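Local structure of putative glutathione S-transferase (Sinorhizobium meliloti, 4MDC) at residues R119-F124 against D193-A198; R181-L184 against R188-Y191; V202-G207 against S245-L250. The protein probably catalyses the conjugation of glutathione to electrophilic substrates, as a homodimeric member of the glutathione transferase family. One frame throughout, in Å; residues are numbered along the deposited sequence.

Contact 1 (R119-F124 against D193-A198); sequences RLTEWF and DLAAAA
Phe124 turns the flat of its ring to Ala196 across the apolar contact between 119-124 and 193-198. The methyl CB of Ala196 lies 3.7 Å from the centroid of the Phe124 ring and 7° off the ring normal, a CH-pi contact over the centre of the face. The ring also reaches the backbone, with Phe124 CG 3.6 Å from Ala196 CA. Over the opposite face stands CD1 of Trp123, 3.6 Å above the plane of the Phe124 ring, which is therefore sandwiched between its own neighbour and the facing helix. With CG beside the backbone N (chi1 -69°), the ring is brought between the two.

Ala195 points its methyl at Thr121: Ala195 CB meets Thr121 CA at 3.9 Å and the methyl CG2 of Thr121 at 4.1 Å. The same Ala195 CB borders Phe124 CB at 4.4 Å. The hydroxyl of Thr121 is engaged by Ile117 O within its own helix.

No hydrogen bond crosses. Phe37 of helix 33-44 touches both Thr121 and Ala195, joining the N-terminal domain to this pair. The axes of the two segments approach to 8.2 Å and run nearly parallel, at 10°, a closeness that alanines at the interface permit. This is the buried packing of helices 111-145 and 191-205 in the all-helical C-terminal domain of the glutathione transferase fold.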
# COMPACT_ATOMS: atom_id res chain seq x y z
N ARG B 119 7.77 -6.19 -3.80
CA ARG B 119 8.52 -5.10 -3.16
C ARG B 119 8.71 -3.96 -4.19
O ARG B 119 8.55 -2.77 -3.90
CB ARG B 119 9.88 -5.56 -2.70
CG ARG B 119 10.71 -4.51 -1.94
CD ARG B 119 12.11 -5.03 -1.56
NE ARG B 119 12.96 -5.11 -2.75
CZ ARG B 119 13.55 -4.05 -3.34
NH1 ARG B 119 13.46 -2.83 -2.84
NH2 ARG B 119 14.24 -4.23 -4.45
N LEU B 120 9.06 -4.36 -5.40
CA LEU B 120 9.23 -3.35 -6.50
C LEU B 120 7.93 -2.70 -6.96
O LEU B 120 7.88 -1.49 -7.25
CB LEU B 120 9.90 -3.99 -7.72
CG LEU B 120 11.34 -4.37 -7.43
CD1 LEU B 120 11.75 -5.39 -8.49
CD2 LEU B 120 12.24 -3.20 -7.42
N THR B 121 6.84 -3.48 -7.01
CA THR B 121 5.52 -2.91 -7.29
C THR B 121 5.15 -1.83 -6.25
O THR B 121 4.73 -0.73 -6.61
CB THR B 121 4.43 -4.02 -7.32
OG1 THR B 121 4.82 -5.02 -8.28
CG2 THR B 121 3.12 -3.50 -7.66
N GLU B 122 5.42 -2.12 -4.96
CA GLU B 122 5.15 -1.17 -3.89
C GLU B 122 6.07 0.04 -3.95
O GLU B 122 5.62 1.18 -3.69
CB GLU B 122 5.23 -1.86 -2.52
CG GLU B 122 4.03 -2.81 -2.33
CD GLU B 122 4.00 -3.56 -0.96
OE1 GLU B 122 4.87 -3.27 -0.09
OE2 GLU B 122 2.98 -4.29 -0.74
N TRP B 123 7.32 -0.17 -4.36
CA TRP B 123 8.27 0.92 -4.48
C TRP B 123 7.70 1.97 -5.45
O TRP B 123 7.62 3.16 -5.14
CB TRP B 123 9.65 0.44 -4.96
CG TRP B 123 10.65 1.56 -5.01
CD1 TRP B 123 10.78 2.48 -6.03
CD2 TRP B 123 11.56 1.99 -3.99
NE1 TRP B 123 11.72 3.39 -5.72
CE2 TRP B 123 12.27 3.09 -4.50
CE3 TRP B 123 11.94 1.47 -2.73
CZ2 TRP B 123 13.25 3.79 -3.76
CZ3 TRP B 123 12.94 2.16 -2.02
CH2 TRP B 123 13.57 3.30 -2.53
N PHE B 124 7.37 1.50 -6.62
CA PHE B 124 6.92 2.44 -7.69
C PHE B 124 5.50 2.94 -7.48
O PHE B 124 5.22 4.13 -7.78
CB PHE B 124 7.21 1.85 -9.05
CG PHE B 124 8.65 1.78 -9.35
CD1 PHE B 124 9.36 2.93 -9.75
CD2 PHE B 124 9.36 0.62 -9.11
CE1 PHE B 124 10.73 2.89 -9.90
CE2 PHE B 124 10.71 0.57 -9.33
CZ PHE B 124 11.41 1.67 -9.73
N ASP B 193 8.39 -4.56 -13.34
CA ASP B 193 8.65 -3.79 -14.60
C ASP B 193 7.43 -2.99 -15.01
O ASP B 193 7.50 -1.78 -15.38
CB ASP B 193 9.06 -4.72 -15.74
CG ASP B 193 10.28 -5.51 -15.44
OD1 ASP B 193 11.41 -4.99 -15.60
OD2 ASP B 193 10.09 -6.69 -14.99
N LEU B 194 6.25 -3.62 -14.96
CA LEU B 194 5.01 -2.96 -15.35
C LEU B 194 4.68 -1.81 -14.44
O LEU B 194 4.21 -0.73 -14.84
CB LEU B 194 3.83 -3.90 -15.48
CG LEU B 194 3.98 -5.09 -16.41
CD1 LEU B 194 2.69 -5.87 -16.51
CD2 LEU B 194 4.45 -4.68 -17.78
N ALA B 195 4.87 -1.97 -13.15
CA ALA B 195 4.59 -0.88 -12.20
C ALA B 195 5.53 0.32 -12.39
O ALA B 195 5.06 1.47 -12.36
CB ALA B 195 4.77 -1.41 -10.78
N ALA B 196 6.81 0.05 -12.58
CA ALA B 196 7.76 1.12 -12.81
C ALA B 196 7.41 1.85 -14.11
O ALA B 196 7.37 3.05 -14.17
CB ALA B 196 9.18 0.57 -12.90
N ALA B 197 7.13 1.07 -15.13
CA ALA B 197 6.86 1.66 -16.44
C ALA B 197 5.62 2.50 -16.39
O ALA B 197 5.52 3.52 -17.06
CB ALA B 197 6.74 0.59 -17.49
N ALA B 198 4.65 2.03 -15.64
CA ALA B 198 3.43 2.80 -15.50
C ALA B 198 3.67 4.17 -14.85
O ALA B 198 3.21 5.16 -15.32
CB ALA B 198 2.42 2.02 -14.71

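Contact 2 (R181-L184 against R188-Y191); sequences RPWL and RISY
Trp183 lies with one face of its indole over the peptide that joins Arg188 to Ile189, and this is the tight part of the contact. Ile189 N stands 3.4 Å above the indole plane of Trp183, offset toward the rim, while Trp183 CD1 comes within 3.4 Å of Arg188 CA. Further along the same ring system the side chain of Ile189 takes over. Its CB lies 3.9 Å from the centroid of the six-membered ring of Trp183, 12° off the normal, which makes a CH-pi contact over the face. Because CG1 of Ile189 is anti to the backbone N (chi1 -168°), the CG1-CD1 arm continues along the indole, and CD1 reaches Trp183 CZ3 at 3.9 Å.

Segment 188-191 runs into helix 191-205, whose first turn starts at Tyr191. Ser190 is the N-cap residue, and the sequence fits the Ser-Xaa-Xaa-Asp capping box of glutathione transferases. The Asp half is formed, Ser190 N bonding to Asp193 OD2, while Ser190 OG turns to Gly192 N with a weak bond. Asp193 also touches Trp183.

The solvent side is looser and belongs to exposed Arg188, which directs its CB away from 181-184; that CB stays 4.8 Å from Trp183 CD1. Other bonds hold 181-184 in place: Arg181 NH1 donates to Leu184 O at 2.8 Å and 151°, in the carbonyl plane, and forms a salt bridge with Glu116 of helix 111-145, while Arg223 makes a cation-pi contact with Trp183 and donates to Pro182 O.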
# COMPACT_ATOMS: atom_id res chain seq x y z
N ARG B 181 20.40 -6.20 -13.35
CA ARG B 181 19.55 -7.36 -13.58
C ARG B 181 18.94 -7.31 -14.99
O ARG B 181 18.79 -6.20 -15.56
CB ARG B 181 18.39 -7.40 -12.58
CG ARG B 181 18.78 -7.22 -11.13
CD ARG B 181 17.61 -6.85 -10.26
NE ARG B 181 17.96 -6.86 -8.82
CZ ARG B 181 17.09 -6.80 -7.80
NH1 ARG B 181 15.78 -6.74 -8.02
NH2 ARG B 181 17.54 -6.83 -6.54
N PRO B 182 18.50 -8.44 -15.52
CA PRO B 182 17.92 -8.42 -16.87
C PRO B 182 16.57 -7.70 -16.92
O PRO B 182 16.28 -7.03 -17.92
CB PRO B 182 17.77 -9.89 -17.29
CG PRO B 182 18.58 -10.66 -16.30
CD PRO B 182 18.76 -9.81 -15.06
N TRP B 183 15.77 -7.87 -15.87
CA TRP B 183 14.50 -7.12 -15.69
C TRP B 183 14.52 -6.65 -14.20
O TRP B 183 15.41 -7.09 -13.45
CB TRP B 183 13.31 -8.01 -15.96
CG TRP B 183 13.25 -8.54 -17.35
CD1 TRP B 183 13.87 -9.69 -17.81
CD2 TRP B 183 12.61 -7.93 -18.48
NE1 TRP B 183 13.60 -9.83 -19.16
CE2 TRP B 183 12.84 -8.76 -19.59
CE3 TRP B 183 11.84 -6.78 -18.65
CZ2 TRP B 183 12.30 -8.46 -20.87
CZ3 TRP B 183 11.33 -6.47 -19.92
CH2 TRP B 183 11.57 -7.30 -21.01
N LEU B 184 13.60 -5.81 -13.77
CA LEU B 184 13.77 -5.15 -12.46
C LEU B 184 13.79 -6.10 -11.26
O LEU B 184 14.59 -5.89 -10.39
CB LEU B 184 12.77 -4.06 -12.20
CG LEU B 184 12.71 -2.89 -13.18
CD1 LEU B 184 11.79 -1.80 -12.63
CD2 LEU B 184 14.07 -2.34 -13.61
N ARG B 188 13.15 -12.46 -15.44
CA ARG B 188 12.06 -12.26 -16.44
C ARG B 188 11.20 -11.07 -16.14
O ARG B 188 11.18 -10.54 -15.01
CB ARG B 188 11.18 -13.47 -16.63
CG ARG B 188 10.79 -14.08 -15.34
CD ARG B 188 10.07 -15.42 -15.55
NE ARG B 188 8.91 -15.42 -14.65
CZ ARG B 188 8.15 -16.48 -14.37
NH1 ARG B 188 8.41 -17.68 -14.88
NH2 ARG B 188 7.11 -16.31 -13.56
N ILE B 189 10.47 -10.61 -17.16
CA ILE B 189 9.56 -9.51 -16.98
C ILE B 189 8.51 -9.89 -15.90
O ILE B 189 8.08 -11.06 -15.76
CB ILE B 189 8.85 -9.11 -18.29
CG1 ILE B 189 8.13 -7.76 -18.11
CG2 ILE B 189 7.89 -10.18 -18.82
CD1 ILE B 189 7.49 -7.21 -19.38
N SER B 190 8.17 -8.92 -15.09
CA SER B 190 7.20 -9.14 -14.02
C SER B 190 6.34 -7.89 -13.78
O SER B 190 6.56 -6.84 -14.36
CB SER B 190 7.98 -9.46 -12.73
OG SER B 190 8.61 -8.29 -12.19
N TYR B 191 5.41 -8.03 -12.83
CA TYR B 191 4.69 -6.85 -12.34
C TYR B 191 5.62 -5.69 -11.96
O TYR B 191 5.20 -4.53 -11.99
CB TYR B 191 3.86 -7.25 -11.10
CG TYR B 191 2.59 -8.05 -11.31
CD1 TYR B 191 2.03 -8.26 -12.53
CD2 TYR B 191 1.97 -8.69 -10.20
CE1 TYR B 191 0.88 -9.01 -12.67
CE2 TYR B 191 0.82 -9.42 -10.33
CZ TYR B 191 0.24 -9.57 -11.61
OH TYR B 191 -0.92 -10.32 -11.76

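Contact 3 (V202-G207 against S245-L250); sequences VLDYLG and SHYADL
Asp204 and His246 form the polar half of the contact between 202-207 and 245-250. His246 NE2 donates to Asp204 OD1 at 2.8 Å, nearly straight at 167°. The acceptor lies close to the imidazole plane, and the N-H meets OD1 on its syn side, somewhat out of the carboxylate plane. The carboxylate has further partners: Trp211 NE1 also bonds to OD1, and a water donates to Asp204 OD2 at 2.7 Å and to Tyr247 O at 3.1 Å, linking the aspartate to the backbone of the tail. Three donors around this buried carboxylate would be expected to stabilise its ionised form. His246 reaches it with CG set between its backbone N and carbonyl carbon (chi1 69°).

The aromatic half is an edge-to-face pair. The edge of Tyr205 points at one face of Tyr247, with ring centroids 5.0 Å apart and planes at 70°; Tyr205 CD2 comes within 3.7 Å of Tyr247 CZ. The backbone of the helix joins in, since Tyr247 CD1 lies 3.5 Å from Tyr205 CA. Both hydroxyls are held outside the pair, that of Tyr205 by Val241 O and Val238 N, that of Tyr247 by Leu233 O and Arg36 NH1. An alanine in place of Tyr247 would remove the face that receives Tyr205 and would probably leave a gap beside the helix, with Leu233 O and Arg36 deprived of a partner.

Directly beyond Asp204 and Tyr205 the helix ends in a Schellman motif, with Gly207 at positive phi and Gly207 N bonded to Asp204 O at 2.9 Å. Residues of the His246-Asp249 type I turn, in the C-terminal tail, pack on the last turn of helix 191-205, just ahead of this Schellman end.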
# COMPACT_ATOMS: atom_id res chain seq x y z
N VAL B 202 3.69 8.21 -16.74
CA VAL B 202 2.92 9.40 -16.30
C VAL B 202 3.85 10.64 -16.22
O VAL B 202 3.52 11.74 -16.71
CB VAL B 202 2.22 9.13 -14.96
CG1 VAL B 202 1.64 10.37 -14.33
CG2 VAL B 202 1.12 8.08 -15.15
N LEU B 203 4.98 10.45 -15.52
CA LEU B 203 5.96 11.50 -15.40
C LEU B 203 6.47 11.92 -16.78
O LEU B 203 6.69 13.11 -17.00
CB LEU B 203 7.09 11.08 -14.48
CG LEU B 203 6.57 10.90 -13.04
CD1 LEU B 203 7.64 10.24 -12.16
CD2 LEU B 203 6.15 12.20 -12.44
N ASP B 204 6.67 10.94 -17.67
CA ASP B 204 7.22 11.25 -19.00
C ASP B 204 6.21 11.98 -19.82
O ASP B 204 6.60 12.94 -20.54
CB ASP B 204 7.68 9.97 -19.69
CG ASP B 204 8.62 10.26 -20.89
OD1 ASP B 204 9.56 11.08 -20.75
OD2 ASP B 204 8.34 9.65 -21.94
N TYR B 205 4.93 11.64 -19.73
CA TYR B 205 3.86 12.41 -20.41
C TYR B 205 3.99 13.90 -20.05
O TYR B 205 3.87 14.82 -20.91
CB TYR B 205 2.50 11.95 -19.92
CG TYR B 205 1.33 12.55 -20.66
CD1 TYR B 205 0.88 13.83 -20.39
CD2 TYR B 205 0.64 11.79 -21.62
CE1 TYR B 205 -0.24 14.34 -21.07
CE2 TYR B 205 -0.44 12.30 -22.32
CZ TYR B 205 -0.86 13.59 -22.06
OH TYR B 205 -1.94 14.09 -22.73
N LEU B 206 4.24 14.15 -18.79
CA LEU B 206 4.35 15.53 -18.28
C LEU B 206 5.72 16.20 -18.53
O LEU B 206 5.92 17.34 -18.13
CB LEU B 206 4.05 15.52 -16.77
CG LEU B 206 2.59 15.24 -16.39
CD1 LEU B 206 2.47 14.97 -14.90
CD2 LEU B 206 1.70 16.41 -16.80
N GLY B 207 6.66 15.46 -19.11
CA GLY B 207 7.98 15.98 -19.41
C GLY B 207 8.87 16.18 -18.20
O GLY B 207 9.77 16.99 -18.23
N SER B 245 6.82 16.15 -26.51
CA SER B 245 6.86 15.75 -27.92
C SER B 245 7.38 14.32 -28.13
O SER B 245 6.89 13.63 -29.00
CB SER B 245 7.64 16.76 -28.79
OG SER B 245 9.00 16.78 -28.38
N HIS B 246 8.33 13.86 -27.30
CA HIS B 246 8.87 12.50 -27.44
C HIS B 246 8.01 11.40 -26.79
O HIS B 246 8.38 10.21 -26.83
CB HIS B 246 10.28 12.41 -26.84
CG HIS B 246 10.32 12.52 -25.35
ND1 HIS B 246 10.68 13.69 -24.71
CD2 HIS B 246 10.07 11.62 -24.36
CE1 HIS B 246 10.65 13.51 -23.39
NE2 HIS B 246 10.27 12.26 -23.16
N TYR B 247 6.89 11.79 -26.19
CA TYR B 247 6.11 10.84 -25.36
C TYR B 247 5.79 9.52 -26.05
O TYR B 247 5.96 8.43 -25.47
CB TYR B 247 4.82 11.50 -24.87
CG TYR B 247 3.91 10.54 -24.12
CD1 TYR B 247 4.29 9.99 -22.89
CD2 TYR B 247 2.72 10.13 -24.67
CE1 TYR B 247 3.47 9.08 -22.24
CE2 TYR B 247 1.86 9.28 -24.02
CZ TYR B 247 2.27 8.71 -22.80
OH TYR B 247 1.39 7.86 -22.24
N ALA B 248 5.26 9.60 -27.28
CA ALA B 248 4.85 8.43 -28.00
C ALA B 248 5.95 7.82 -28.87
O ALA B 248 5.72 6.82 -29.53
CB ALA B 248 3.61 8.72 -28.85
N ASP B 249 7.13 8.43 -28.90
CA ASP B 249 8.22 8.05 -29.83
C ASP B 249 8.97 6.82 -29.30
O ASP B 249 9.43 6.84 -28.15
CB ASP B 249 9.16 9.25 -29.94
CG ASP B 249 10.17 9.16 -31.08
OD1 ASP B 249 10.32 8.08 -31.69
OD2 ASP B 249 10.83 10.21 -31.34
N LEU B 250 9.00 5.74 -30.08
CA LEU B 250 9.70 4.53 -29.64
C LEU B 250 11.20 4.72 -29.74
O LEU B 250 11.95 4.16 -28.93
CB LEU B 250 9.29 3.29 -30.43
CG LEU B 250 7.80 2.97 -30.37
CD1 LEU B 250 7.50 1.61 -31.01
CD2 LEU B 250 7.24 3.00 -28.98
O HOH W 1 6.71 7.57 -22.58

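In the fold
Helix 191-205 connects all three contacts. Contact 2 supplies the loop leading into it, contact 1 packs its first half, and contact 3 covers its far end. Contacts 1 and 2 touch, their centres 10 Å apart: Asp193 OD1 lies 3.0 Å from Leu184 N, a probable hydrogen bond, and Ala196 CB is 3.5 Å from Leu184 CD1. Contact 2 is nested within the chain loop that contact 1 closes. Contact 3 follows in series, its centre 18 Å from that of contact 1 and 22 Å from that of contact 2. A glycerol, probably from the crystallisation liquor, lies about 6 Å from the Tyr247 side chain and may mark a pocket beside contact 3.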